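Transferrin (PDB 6WB6) transports iron in the insect Manduca sexta, binding a single ferric ion per molecule together with a carbonate anion. Local coordinates at residues 91-96 with 263-268; 100-105 with 250-255; 359-364 with 623-628. All blocks are in the same frame, centred on the assembly; numbering follows the deposited sequence.

Contact 1 (91-96 with 263-268). With NAG (2-acetamido-2-deoxy-beta-D-glucopyranose), chain C.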
ATOM      1  N   GLU A  91      12.505 -13.486  19.315  1.00 17.05           N
ATOM      2  CA  GLU A  91      11.515 -14.361  19.902  1.00 26.27           C
ATOM      3  C   GLU A  91      10.420 -13.536  20.550  1.00 24.46           C
ATOM      4  O   GLU A  91      10.695 -12.547  21.241  1.00 18.35           O
ATOM      5  CB  GLU A  91      12.154 -15.267  20.942  1.00 24.49           C
ATOM      6  CG  GLU A  91      13.219 -16.172  20.354  1.00 24.19           C
ATOM      7  CD  GLU A  91      14.130 -16.672  21.432  1.00 31.29           C
ATOM      8  OE1 GLU A  91      14.986 -15.874  21.873  1.00 25.92           O
ATOM      9  OE2 GLU A  91      13.943 -17.824  21.882  1.00 27.17           O
ATOM     10  N   ALA A  92       9.184 -13.967  20.317  1.00 14.76           N
ATOM     11  CA  ALA A  92       8.003 -13.322  20.861  1.00 18.93           C
ATOM     12  C   ALA A  92       7.756 -13.891  22.240  1.00 18.54           C
ATOM     13  O   ALA A  92       7.838 -15.100  22.444  1.00 16.14           O
ATOM     14  CB  ALA A  92       6.780 -13.560  19.961  1.00 17.90           C
ATOM     15  N   VAL A  93       7.461 -13.020  23.195  1.00 21.06           N
ATOM     16  CA  VAL A  93       7.250 -13.467  24.555  1.00 16.42           C
ATOM     17  C   VAL A  93       6.008 -12.798  25.102  1.00 18.57           C
ATOM     18  O   VAL A  93       5.533 -11.783  24.585  1.00 14.74           O
ATOM     19  CB  VAL A  93       8.481 -13.200  25.475  1.00 10.15           C
ATOM     20  CG1 VAL A  93       9.655 -14.061  25.012  1.00 23.46           C
ATOM     21  CG2 VAL A  93       8.846 -11.784  25.518  1.00 12.22           C
ATOM     22  N   ILE A  94       5.494 -13.407  26.166  1.00 16.87           N
ATOM     23  CA  ILE A  94       4.387 -12.904  26.970  1.00 19.54           C
ATOM     24  C   ILE A  94       4.961 -12.575  28.347  1.00 17.81           C
ATOM     25  O   ILE A  94       5.569 -13.442  28.986  1.00 21.37           O
ATOM     26  CB  ILE A  94       3.269 -13.945  27.105  1.00 13.46           C
ATOM     27  CG1 ILE A  94       2.864 -14.542  25.748  1.00 16.33           C
ATOM     28  CG2 ILE A  94       2.059 -13.308  27.801  1.00 15.83           C
ATOM     29  CD1 ILE A  94       1.926 -15.699  25.877  1.00 24.72           C
ATOM     30  N   VAL A  95       4.791 -11.338  28.810  1.00 15.93           N
ATOM     31  CA  VAL A  95       5.397 -10.893  30.067  1.00 15.68           C
ATOM     32  C   VAL A  95       4.287 -10.442  31.015  1.00 15.83           C
ATOM     33  O   VAL A  95       3.445  -9.614  30.651  1.00 18.50           O
ATOM     34  CB  VAL A  95       6.438  -9.780  29.846  1.00 19.22           C
ATOM     35  CG1 VAL A  95       7.062  -9.338  31.188  1.00 24.24           C
ATOM     36  CG2 VAL A  95       7.571 -10.230  28.835  1.00 16.59           C
ATOM     37  N   VAL A  96       4.305 -10.979  32.237  1.00 19.53           N
ATOM     38  CA  VAL A  96       3.306 -10.717  33.264  1.00 20.49           C
ATOM     39  C   VAL A  96       4.007 -10.347  34.569  1.00 22.96           C
ATOM     40  O   VAL A  96       5.209 -10.555  34.735  1.00 19.04           O
ATOM     41  CB  VAL A  96       2.390 -11.933  33.493  1.00 17.19           C
ATOM     42  CG1 VAL A  96       1.575 -12.211  32.273  1.00 15.47           C
ATOM     43  CG2 VAL A  96       3.221 -13.158  33.863  1.00 18.35           C
ATOM     44  N   GLY A 263      16.159 -16.328  33.088  1.00 31.94           N
ATOM     45  CA  GLY A 263      16.466 -17.576  32.432  1.00 27.37           C
ATOM     46  C   GLY A 263      16.206 -17.502  30.933  1.00 29.52           C
ATOM     47  O   GLY A 263      15.867 -16.468  30.369  1.00 29.24           O
ATOM     48  N   LYS A 264      16.389 -18.640  30.287  1.00 26.75           N
ATOM     49  CA  LYS A 264      16.034 -18.747  28.887  1.00 34.59           C
ATOM     50  C   LYS A 264      14.529 -18.542  28.730  1.00 31.32           C
ATOM     51  O   LYS A 264      13.725 -19.177  29.417  1.00 31.94           O
ATOM     52  CB  LYS A 264      16.476 -20.112  28.353  1.00 42.55           C
ATOM     53  CG  LYS A 264      16.223 -20.358  26.848  1.00 39.59           C
ATOM     54  CD  LYS A 264      15.061 -21.337  26.609  1.00 44.39           C
ATOM     55  CE  LYS A 264      15.424 -22.436  25.614  1.00 41.97           C
ATOM     56  NZ  LYS A 264      15.611 -21.881  24.242  1.00 48.45           N
ATOM     57  N   ALA A 265      14.151 -17.631  27.836  1.00 32.81           N
ATOM     58  CA  ALA A 265      12.742 -17.300  27.650  1.00 28.30           C
ATOM     59  C   ALA A 265      11.980 -18.474  27.038  1.00 30.69           C
ATOM     60  O   ALA A 265      12.514 -19.223  26.224  1.00 30.39           O
ATOM     61  CB  ALA A 265      12.614 -16.055  26.760  1.00 29.40           C
ATOM     62  N   CYS A 266      10.737 -18.663  27.476  1.00 19.51           N
ATOM     63  CA  CYS A 266       9.789 -19.498  26.760  1.00 28.93           C
ATOM     64  C   CYS A 266       9.025 -18.604  25.804  1.00 27.78           C
ATOM     65  O   CYS A 266       8.517 -17.546  26.210  1.00 26.02           O
ATOM     66  CB  CYS A 266       8.821 -20.183  27.713  1.00 32.65           C
ATOM     67  SG  CYS A 266       7.988 -19.036  28.818  1.00 41.21           S
ATOM     68  N   SER A 267       8.931 -19.041  24.550  1.00 29.51           N
ATOM     69  CA  SER A 267       8.480 -18.212  23.439  1.00 25.22           C
ATOM     70  C   SER A 267       7.621 -19.062  22.526  1.00 24.07           C
ATOM     71  O   SER A 267       8.016 -20.162  22.156  1.00 24.47           O
ATOM     72  CB  SER A 267       9.672 -17.631  22.668  1.00 28.21           C
ATOM     73  OG  SER A 267       9.268 -17.069  21.424  1.00 25.77           O
ATOM     74  N   TRP A 268       6.436 -18.568  22.182  1.00 30.69           N
ATOM     75  CA  TRP A 268       5.552 -19.354  21.330  1.00 31.94           C
ATOM     76  C   TRP A 268       5.869 -19.222  19.843  1.00 23.91           C
ATOM     77  O   TRP A 268       5.454 -20.082  19.056  1.00 23.54           O
ATOM     78  CB  TRP A 268       4.077 -18.993  21.570  1.00 23.22           C
ATOM     79  CG  TRP A 268       3.701 -17.545  21.736  1.00 22.36           C
ATOM     80  CD1 TRP A 268       4.482 -16.441  21.527  1.00 25.47           C
ATOM     81  CD2 TRP A 268       2.422 -17.054  22.165  1.00 23.05           C
ATOM     82  NE1 TRP A 268       3.766 -15.302  21.798  1.00 21.33           N
ATOM     83  CE2 TRP A 268       2.500 -15.652  22.191  1.00 19.78           C
ATOM     84  CE3 TRP A 268       1.220 -17.670  22.527  1.00 20.20           C
ATOM     85  CZ2 TRP A 268       1.426 -14.856  22.559  1.00 22.03           C
ATOM     86  CZ3 TRP A 268       0.161 -16.883  22.889  1.00 24.57           C
ATOM     87  CH2 TRP A 268       0.269 -15.483  22.907  1.00 21.85           C
TER
HETATM   88  C1  NAG C   1       6.616 -23.522  18.555  1.00 28.12           C
HETATM   89  C2  NAG C   1       7.609 -23.237  19.666  1.00 31.01           C
HETATM   90  C3  NAG C   1       7.703 -24.336  20.731  1.00 33.23           C
HETATM   91  C4  NAG C   1       6.339 -24.915  21.119  1.00 36.92           C
HETATM   92  C5  NAG C   1       5.400 -25.054  19.922  1.00 36.64           C
HETATM   93  C6  NAG C   1       3.982 -25.253  20.406  1.00 34.71           C
HETATM   94  C7  NAG C   1       9.401 -21.779  18.818  1.00 30.69           C
HETATM   95  C8  NAG C   1      10.824 -21.792  18.352  1.00 26.39           C
HETATM   96  N2  NAG C   1       8.910 -22.991  19.075  1.00 24.59           N
HETATM   97  O3  NAG C   1       8.320 -23.732  21.878  1.00 32.82           O
HETATM   98  O4  NAG C   1       6.437 -26.258  21.616  1.00 32.31           O
HETATM   99  O5  NAG C   1       5.364 -23.888  19.102  1.00 30.68           O
HETATM  100  O6  NAG C   1       3.689 -24.127  21.224  1.00 31.64           O
HETATM  101  O7  NAG C   1       8.776 -20.737  18.959  1.00 24.52           O
HETATM  102  O   HOH W   1      14.405 -19.218  24.258  1.00 35.68           O
HETATM  103  O   HOH W   2       4.164 -12.389  22.310  1.00 17.81           O
HETATM  104  O   HOH W   3       6.488 -16.046  26.843  1.00 18.33           O

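Contact 2 (100-105 with 250-255)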
ATOM      1  N   LEU A 100       0.645 -12.351  39.084  1.00 25.40           N
ATOM      2  CA  LEU A 100      -0.584 -12.529  38.327  1.00 25.38           C
ATOM      3  C   LEU A 100      -1.119 -13.945  38.526  1.00 30.52           C
ATOM      4  O   LEU A 100      -0.434 -14.917  38.162  1.00 28.81           O
ATOM      5  CB  LEU A 100      -0.373 -12.275  36.843  1.00 25.73           C
ATOM      6  CG  LEU A 100      -1.570 -12.546  35.905  1.00 27.57           C
ATOM      7  CD1 LEU A 100      -2.617 -11.448  35.949  1.00 24.98           C
ATOM      8  CD2 LEU A 100      -1.071 -12.711  34.459  1.00 25.78           C
ATOM      9  N   PRO A 101      -2.335 -14.112  39.050  1.00 28.13           N
ATOM     10  CA  PRO A 101      -2.899 -15.455  39.168  1.00 27.55           C
ATOM     11  C   PRO A 101      -3.227 -16.000  37.793  1.00 31.88           C
ATOM     12  O   PRO A 101      -4.210 -15.590  37.164  1.00 30.92           O
ATOM     13  CB  PRO A 101      -4.147 -15.235  40.024  1.00 35.13           C
ATOM     14  CG  PRO A 101      -4.561 -13.871  39.708  1.00 42.50           C
ATOM     15  CD  PRO A 101      -3.336 -13.082  39.363  1.00 29.33           C
ATOM     16  N   ILE A 102      -2.386 -16.902  37.301  1.00 27.85           N
ATOM     17  CA  ILE A 102      -2.570 -17.449  35.966  1.00 33.92           C
ATOM     18  C   ILE A 102      -1.831 -18.768  35.892  1.00 27.68           C
ATOM     19  O   ILE A 102      -0.717 -18.902  36.400  1.00 32.40           O
ATOM     20  CB  ILE A 102      -2.085 -16.455  34.884  1.00 34.21           C
ATOM     21  CG1 ILE A 102      -2.476 -16.962  33.505  1.00 33.57           C
ATOM     22  CG2 ILE A 102      -0.571 -16.249  34.939  1.00 31.75           C
ATOM     23  CD1 ILE A 102      -2.364 -15.892  32.430  1.00 28.64           C
ATOM     24  N   ASN A 103      -2.473 -19.754  35.274  1.00 31.32           N
ATOM     25  CA  ASN A 103      -1.843 -21.051  35.080  1.00 31.34           C
ATOM     26  C   ASN A 103      -2.215 -21.653  33.728  1.00 30.53           C
ATOM     27  O   ASN A 103      -1.956 -22.839  33.501  1.00 36.89           O
ATOM     28  CB  ASN A 103      -2.217 -22.010  36.226  1.00 38.84           C
ATOM     29  CG  ASN A 103      -1.893 -21.438  37.607  1.00 51.37           C
ATOM     30  OD1 ASN A 103      -2.771 -20.905  38.297  1.00 52.87           O
ATOM     31  ND2 ASN A 103      -0.625 -21.539  38.014  1.00 50.14           N
ATOM     32  N   ASN A 104      -2.766 -20.856  32.812  1.00 35.52           N
ATOM     33  CA  ASN A 104      -3.237 -21.316  31.511  1.00 26.11           C
ATOM     34  C   ASN A 104      -3.432 -20.094  30.618  1.00 24.54           C
ATOM     35  O   ASN A 104      -3.893 -19.057  31.090  1.00 24.32           O
ATOM     36  CB  ASN A 104      -4.554 -22.098  31.659  1.00 28.99           C
ATOM     37  CG  ASN A 104      -4.977 -22.811  30.369  1.00 31.01           C
ATOM     38  OD1 ASN A 104      -5.310 -22.174  29.363  1.00 24.56           O
ATOM     39  ND2 ASN A 104      -4.996 -24.145  30.412  1.00 32.80           N
ATOM     40  N   LEU A 105      -3.103 -20.216  29.324  1.00 25.38           N
ATOM     41  CA  LEU A 105      -3.236 -19.029  28.477  1.00 24.42           C
ATOM     42  C   LEU A 105      -4.686 -18.640  28.236  1.00 25.31           C
ATOM     43  O   LEU A 105      -4.935 -17.520  27.783  1.00 21.85           O
ATOM     44  CB  LEU A 105      -2.540 -19.204  27.122  1.00 26.84           C
ATOM     45  CG  LEU A 105      -1.059 -19.571  27.126  1.00 29.65           C
ATOM     46  CD1 LEU A 105      -0.593 -19.590  25.691  1.00 35.07           C
ATOM     47  CD2 LEU A 105      -0.242 -18.606  27.941  1.00 24.37           C
ATOM     48  N   ARG A 250       7.686 -12.127  34.994  1.00 26.39           N
ATOM     49  CA  ARG A 250       7.879 -13.475  34.506  1.00 20.40           C
ATOM     50  C   ARG A 250       7.431 -13.555  33.053  1.00 25.02           C
ATOM     51  O   ARG A 250       6.512 -12.849  32.625  1.00 18.05           O
ATOM     52  CB  ARG A 250       7.079 -14.494  35.331  1.00 22.73           C
ATOM     53  CG  ARG A 250       7.424 -14.550  36.825  1.00 31.71           C
ATOM     54  CD  ARG A 250       8.617 -15.448  37.130  1.00 28.80           C
ATOM     55  NE  ARG A 250       8.742 -15.675  38.571  1.00 36.32           N
ATOM     56  CZ  ARG A 250       9.276 -14.814  39.432  1.00 28.45           C
ATOM     57  NH1 ARG A 250       9.750 -13.655  39.020  1.00 31.25           N
ATOM     58  NH2 ARG A 250       9.337 -15.118  40.715  1.00 32.67           N
ATOM     59  N   TYR A 251       8.072 -14.431  32.294  1.00 21.57           N
ATOM     60  CA  TYR A 251       7.471 -14.842  31.048  1.00 23.41           C
ATOM     61  C   TYR A 251       6.327 -15.779  31.388  1.00 24.20           C
ATOM     62  O   TYR A 251       6.411 -16.560  32.331  1.00 22.76           O
ATOM     63  CB  TYR A 251       8.464 -15.559  30.144  1.00 22.61           C
ATOM     64  CG  TYR A 251       9.685 -14.789  29.765  1.00 16.84           C
ATOM     65  CD1 TYR A 251       9.613 -13.645  28.995  1.00 21.70           C
ATOM     66  CD2 TYR A 251      10.932 -15.256  30.122  1.00 26.29           C
ATOM     67  CE1 TYR A 251      10.757 -12.958  28.639  1.00 23.71           C
ATOM     68  CE2 TYR A 251      12.066 -14.597  29.770  1.00 23.61           C
ATOM     69  CZ  TYR A 251      11.986 -13.448  29.030  1.00 19.00           C
ATOM     70  OH  TYR A 251      13.152 -12.807  28.692  1.00 20.29           O
ATOM     71  N   LEU A 252       5.258 -15.706  30.616  1.00 23.58           N
ATOM     72  CA  LEU A 252       4.201 -16.696  30.661  1.00 23.05           C
ATOM     73  C   LEU A 252       4.408 -17.632  29.473  1.00 32.43           C
ATOM     74  O   LEU A 252       4.478 -17.177  28.321  1.00 22.43           O
ATOM     75  CB  LEU A 252       2.833 -16.018  30.624  1.00 18.66           C
ATOM     76  CG  LEU A 252       1.619 -16.946  30.591  1.00 27.81           C
ATOM     77  CD1 LEU A 252       1.430 -17.688  31.908  1.00 23.80           C
ATOM     78  CD2 LEU A 252       0.343 -16.163  30.243  1.00 27.10           C
ATOM     79  N   CYS A 253       4.550 -18.928  29.761  1.00 24.47           N
ATOM     80  CA  CYS A 253       4.827 -19.942  28.752  1.00 19.54           C
ATOM     81  C   CYS A 253       3.535 -20.577  28.237  1.00 26.08           C
ATOM     82  O   CYS A 253       2.487 -20.524  28.888  1.00 29.42           O
ATOM     83  CB  CYS A 253       5.759 -21.006  29.327  1.00 23.06           C
ATOM     84  SG  CYS A 253       7.207 -20.321  30.194  1.00 31.51           S
ATOM     85  N   VAL A 254       3.602 -21.156  27.027  1.00 20.05           N
ATOM     86  CA  VAL A 254       2.408 -21.820  26.487  1.00 23.07           C
ATOM     87  C   VAL A 254       1.903 -22.875  27.466  1.00 22.63           C
ATOM     88  O   VAL A 254       0.698 -23.120  27.561  1.00 33.55           O
ATOM     89  CB  VAL A 254       2.677 -22.433  25.095  1.00 34.97           C
ATOM     90  CG1 VAL A 254       1.383 -23.092  24.525  1.00 43.88           C
ATOM     91  CG2 VAL A 254       3.179 -21.386  24.140  1.00 32.93           C
ATOM     92  N   ASP A 255       2.812 -23.529  28.185  1.00 34.78           N
ATOM     93  CA  ASP A 255       2.525 -24.366  29.352  1.00 38.53           C
ATOM     94  C   ASP A 255       1.384 -23.841  30.226  1.00 37.91           C
ATOM     95  O   ASP A 255       0.656 -24.612  30.866  1.00 37.30           O
ATOM     96  CB  ASP A 255       3.814 -24.447  30.194  1.00 27.33           C
ATOM     97  CG  ASP A 255       4.171 -25.843  30.596  1.00 42.78           C
ATOM     98  OD1 ASP A 255       3.272 -26.704  30.656  1.00 65.20           O
ATOM     99  OD2 ASP A 255       5.366 -26.077  30.866  1.00 54.83           O
TER
HETATM  100  O   HOH W   4      -1.588 -22.899  28.648  1.00 27.09           O

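Contact 3 (359-364 with 623-628)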
ATOM      1  N   SER A 359      -7.428  -9.007 -18.928  1.00 22.73           N
ATOM      2  CA  SER A 359      -6.434  -9.565 -19.833  1.00 23.55           C
ATOM      3  C   SER A 359      -5.623 -10.615 -19.100  1.00 25.98           C
ATOM      4  O   SER A 359      -5.602 -10.657 -17.863  1.00 18.98           O
ATOM      5  CB  SER A 359      -5.524  -8.476 -20.395  1.00 22.37           C
ATOM      6  OG  SER A 359      -4.609  -8.024 -19.426  1.00 26.32           O
ATOM      7  N   ASN A 360      -4.950 -11.467 -19.901  1.00 19.84           N
ATOM      8  CA  ASN A 360      -4.096 -12.512 -19.351  1.00 20.11           C
ATOM      9  C   ASN A 360      -2.923 -11.916 -18.577  1.00 21.99           C
ATOM     10  O   ASN A 360      -2.517 -12.456 -17.541  1.00 17.33           O
ATOM     11  CB  ASN A 360      -3.555 -13.434 -20.457  1.00 25.16           C
ATOM     12  CG  ASN A 360      -4.630 -14.266 -21.115  1.00 28.61           C
ATOM     13  OD1 ASN A 360      -5.692 -14.485 -20.551  1.00 30.30           O
ATOM     14  ND2 ASN A 360      -4.347 -14.745 -22.320  1.00 40.14           N
ATOM     15  N   VAL A 361      -2.318 -10.849 -19.097  1.00 22.93           N
ATOM     16  CA  VAL A 361      -1.228 -10.232 -18.354  1.00 27.62           C
ATOM     17  C   VAL A 361      -1.758  -9.680 -17.036  1.00 20.39           C
ATOM     18  O   VAL A 361      -1.176  -9.903 -15.976  1.00 17.83           O
ATOM     19  CB  VAL A 361      -0.517  -9.147 -19.188  1.00 19.18           C
ATOM     20  CG1 VAL A 361      -1.440  -8.075 -19.631  1.00 24.47           C
ATOM     21  CG2 VAL A 361       0.607  -8.528 -18.373  1.00 25.32           C
ATOM     22  N   ALA A 362      -2.888  -8.977 -17.080  1.00 22.23           N
ATOM     23  CA  ALA A 362      -3.469  -8.464 -15.842  1.00 20.15           C
ATOM     24  C   ALA A 362      -3.822  -9.592 -14.886  1.00 22.47           C
ATOM     25  O   ALA A 362      -3.562  -9.495 -13.678  1.00 18.93           O
ATOM     26  CB  ALA A 362      -4.681  -7.620 -16.164  1.00 15.36           C
ATOM     27  N   LEU A 363      -4.389 -10.683 -15.401  1.00 18.22           N
ATOM     28  CA  LEU A 363      -4.591 -11.858 -14.562  1.00 17.51           C
ATOM     29  C   LEU A 363      -3.289 -12.291 -13.888  1.00 23.96           C
ATOM     30  O   LEU A 363      -3.273 -12.646 -12.710  1.00 16.06           O
ATOM     31  CB  LEU A 363      -5.141 -13.013 -15.383  1.00 24.14           C
ATOM     32  CG  LEU A 363      -5.448 -14.284 -14.606  1.00 23.77           C
ATOM     33  CD1 LEU A 363      -6.432 -13.992 -13.527  1.00 20.66           C
ATOM     34  CD2 LEU A 363      -5.996 -15.366 -15.565  1.00 28.41           C
ATOM     35  N   SER A 364      -2.195 -12.346 -14.645  1.00 25.42           N
ATOM     36  CA  SER A 364      -0.961 -12.812 -14.034  1.00 19.10           C
ATOM     37  C   SER A 364      -0.428 -11.794 -13.033  1.00 15.54           C
ATOM     38  O   SER A 364       0.141 -12.188 -12.012  1.00 17.85           O
ATOM     39  CB  SER A 364       0.076 -13.122 -15.101  1.00 29.11           C
ATOM     40  OG  SER A 364       0.230 -12.008 -15.945  1.00 38.64           O
ATOM     41  N   GLU A 623       6.010  -1.417 -14.945  1.00 22.20           N
ATOM     42  CA  GLU A 623       5.847  -2.261 -16.125  1.00 29.05           C
ATOM     43  C   GLU A 623       5.717  -3.720 -15.724  1.00 31.41           C
ATOM     44  O   GLU A 623       6.374  -4.185 -14.797  1.00 25.96           O
ATOM     45  CB  GLU A 623       7.052  -2.113 -17.064  1.00 43.78           C
ATOM     46  CG  GLU A 623       6.839  -1.225 -18.277  1.00 48.93           C
ATOM     47  CD  GLU A 623       7.936  -1.416 -19.334  1.00 56.39           C
ATOM     48  OE1 GLU A 623       8.695  -2.410 -19.245  1.00 44.56           O
ATOM     49  OE2 GLU A 623       8.036  -0.570 -20.249  1.00 64.09           O
ATOM     50  N   PHE A 624       4.866  -4.461 -16.427  1.00 24.96           N
ATOM     51  CA  PHE A 624       4.685  -5.876 -16.130  1.00 23.83           C
ATOM     52  C   PHE A 624       4.772  -6.639 -17.447  1.00 28.37           C
ATOM     53  O   PHE A 624       3.934  -6.449 -18.335  1.00 25.27           O
ATOM     54  CB  PHE A 624       3.359  -6.112 -15.409  1.00 23.31           C
ATOM     55  CG  PHE A 624       3.229  -7.479 -14.837  1.00 27.21           C
ATOM     56  CD1 PHE A 624       2.906  -8.554 -15.649  1.00 17.71           C
ATOM     57  CD2 PHE A 624       3.438  -7.697 -13.494  1.00 17.59           C
ATOM     58  CE1 PHE A 624       2.799  -9.803 -15.136  1.00 22.45           C
ATOM     59  CE2 PHE A 624       3.325  -8.939 -12.966  1.00 18.09           C
ATOM     60  CZ  PHE A 624       3.010 -10.006 -13.781  1.00 28.17           C
ATOM     61  N   LEU A 625       5.800  -7.468 -17.591  1.00 27.36           N
ATOM     62  CA  LEU A 625       6.140  -8.093 -18.873  1.00 29.98           C
ATOM     63  C   LEU A 625       5.994  -7.104 -20.018  1.00 19.17           C
ATOM     64  O   LEU A 625       5.210  -7.297 -20.943  1.00 24.31           O
ATOM     65  CB  LEU A 625       5.281  -9.316 -19.145  1.00 19.96           C
ATOM     66  CG  LEU A 625       5.328 -10.376 -18.063  1.00 27.87           C
ATOM     67  CD1 LEU A 625       4.117 -11.313 -18.184  1.00 20.34           C
ATOM     68  CD2 LEU A 625       6.650 -11.110 -18.170  1.00 26.55           C
ATOM     69  N   LYS A 626       6.748  -6.014 -19.922  1.00 29.71           N
ATOM     70  CA  LYS A 626       6.798  -4.973 -20.955  1.00 32.89           C
ATOM     71  C   LYS A 626       5.426  -4.392 -21.280  1.00 27.76           C
ATOM     72  O   LYS A 626       5.246  -3.800 -22.345  1.00 29.85           O
ATOM     73  CB  LYS A 626       7.454  -5.481 -22.254  1.00 32.10           C
ATOM     74  CG  LYS A 626       8.979  -5.717 -22.133  1.00 41.90           C
ATOM     75  CD  LYS A 626       9.687  -5.800 -23.497  1.00 29.17           C
ATOM     76  CE  LYS A 626      11.161  -6.211 -23.364  1.00 32.45           C
ATOM     77  NZ  LYS A 626      11.759  -5.772 -22.080  1.00 33.50           N
ATOM     78  N   ASN A 627       4.447  -4.544 -20.385  1.00 29.63           N
ATOM     79  CA  ASN A 627       3.161  -3.870 -20.514  1.00 31.57           C
ATOM     80  C   ASN A 627       3.001  -2.835 -19.417  1.00 29.13           C
ATOM     81  O   ASN A 627       3.325  -3.088 -18.259  1.00 26.09           O
ATOM     82  CB  ASN A 627       2.005  -4.855 -20.445  1.00 22.67           C
ATOM     83  CG  ASN A 627       1.966  -5.767 -21.634  1.00 23.24           C
ATOM     84  OD1 ASN A 627       0.997  -5.779 -22.352  1.00 25.09           O
ATOM     85  ND2 ASN A 627       3.041  -6.529 -21.857  1.00 26.71           N
ATOM     86  N   ASN A 628       2.486  -1.681 -19.787  1.00 28.95           N
ATOM     87  CA  ASN A 628       2.262  -0.619 -18.831  1.00 34.20           C
ATOM     88  C   ASN A 628       0.800  -0.551 -18.445  1.00 32.30           C
ATOM     89  O   ASN A 628      -0.081  -1.055 -19.147  1.00 34.11           O
ATOM     90  CB  ASN A 628       2.736   0.709 -19.403  1.00 32.97           C
ATOM     91  CG  ASN A 628       4.225   0.759 -19.495  1.00 42.80           C
ATOM     92  OD1 ASN A 628       4.900   1.057 -18.508  1.00 39.82           O
ATOM     93  ND2 ASN A 628       4.763   0.383 -20.658  1.00 48.91           N
TER

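Contact 1 (91-96 with 263-268)
The end methyl of Ile94 sits over one face of the Trp268 six-membered ring, a little toward the rim, CD1 lying 3.4 Å from the ring centroid and 14° off the normal, a close CH-pi contact. The two side chains cross at about a right angle, and Ile94 CG1 touches Trp268 CZ2 as well. The indole reaches this place because its CG stands between the backbone N and the carbonyl carbon (chi1 42°). In the plane of the ring, at its edge, a water takes the hydrogen of Trp268 NE1 and donates to Val93 O at 2.7 Å. One residue earlier, Ser267 OG donates to Ala92 O over just 2.6 Å, coming in tilted from the carbonyl plane. Val93 CG1 meets Ala265 CB at 4.0 Å. At the outer end Glu91 and Lys264 do not touch directly; one water joins Glu91 OE2, Lys264 NZ and Ala265 O. Ala92 also packs on Val122 and Ile126 of helix 121-131, the helix that begins at the carbonate site. This is a loop folded across strand 90-97, which begins with the iron ligand Tyr90, in the mixed sheet of an alpha/beta transferrin domain.

Contact 2 (100-105 with 250-255)
Leu252 holds its CG anti to the backbone N (chi1 177°), which sends its side chain toward that of Ile102 in the loop. Leu105 instead has its CG anti to the carbonyl carbon (chi1 -56°), which brings its methyls beside Leu252 and the turn that follows. Ile102 and Leu252 meet tip to tip, with Ile102 CD1 and Leu252 CD2 3.5 Å apart. Leu105 runs past Leu252 in the opposite direction, its CD2 only 3.4 Å from Leu252 CD2. Both spacings are tighter than usual for methyl carbons, so Leu252 CD2 is packed closely against two neighbours. The same Leu105 CD2 lies 3.5 Å from Cys253 O, while its other branch, CD1, rests 3.8 Å from Val254 CA. With an alanine in place of Leu105, Leu252 CD2 would probably lose one of its two close partners and a gap would open beside the backbone of Cys253 and Val254. No direct hydrogen bond crosses the contact; a water bridges it, accepting from Leu105 N at 3.2 Å and donating to Val254 O at 2.5 Å. The loop 100-105 leads from strand 90-97 to strand 112-114, and Leu100 O takes a hydrogen bond from Lys258 NZ of strand 258-260. Leu252, at the end of strand 249-252, also packs on Ile94 of the adjoining strand 90-97. Beyond the end of strand 249-252, Cys253 is disulfide-bonded to Cys266 and Val254 packs on Trp268 and touches the glycan, so this small apolar cluster joins the connecting loop to the end of strand 249-252.

Contact 3 (359-364 with 623-628)
The Phe624 ring is approached obliquely by two groups of the helix start, the CG2 methyl of Val361 and the hydroxyl of Ser364. Val361 CG2 comes to 3.6 Å from Phe624 CD1, and Ser364 OG to 3.5 Å from Phe624 CE1, so neighbouring carbons of one side of the ring serve the two residues. The other flat group, the Asn627 carboxamide, is more distant, with OD1 4.3 Å from Val361 CG1. Val361 and Phe624 slide past each other in opposite directions, and the ring is brought to the helix by a CG anti to the backbone N (chi1 -168°). Leu625 adds only a loose touch, through CD1, to the same Val361 methyl.

Each partner is shaped by its own hydrogen bonds. Ser359 is the N-cap of helix 360-375, its OG accepting from Ala362 N at 3.1 Å in a fairly straight bond (162°). Ser364 OG turns back to donate to Val361 O at 2.5 Å, so the hydroxyl beside the ring already has a polar mate. On the other side Phe624 to Asn627 forms a type I' turn, with Leu625 and Lys626 in left-handed backbone conformations. Two backbone bonds close it, one of them from Asn627 N to Phe624 O at 2.8 Å.

Phe624 also touches Arg37, which belongs to the first transferrin-like half of the chain, so the start of this turn probably lies close to the first half. With no hydrogen bond or salt bridge running across it, the contact depends on van der Waals packing of a methyl, a hydroxyl and an aromatic ring; the polar bonding stays within each segment and sets their shapes, not their pairing.

In the fold
Contacts 1 and 2 are parts of one structure, their centres 10 Å apart on the mixed sheet in which strands 90-97 and 249-252 are neighbours. Along the chain 91-96 and 100-105 come first, then 250-255 and 263-268, so contact 2 closes within the span of contact 1, and the Cys253-Cys266 disulfide fastens them together. Contact 3 follows later, in the second transferrin-like half, its centre about 46 Å from that of contact 1 and about 51 Å from that of contact 2, with no touch between them. The first pair ties loops to neighbouring strands of that sheet in the iron-binding half, beside its glycan; contact 3 joins a helix start to a turn in the other half.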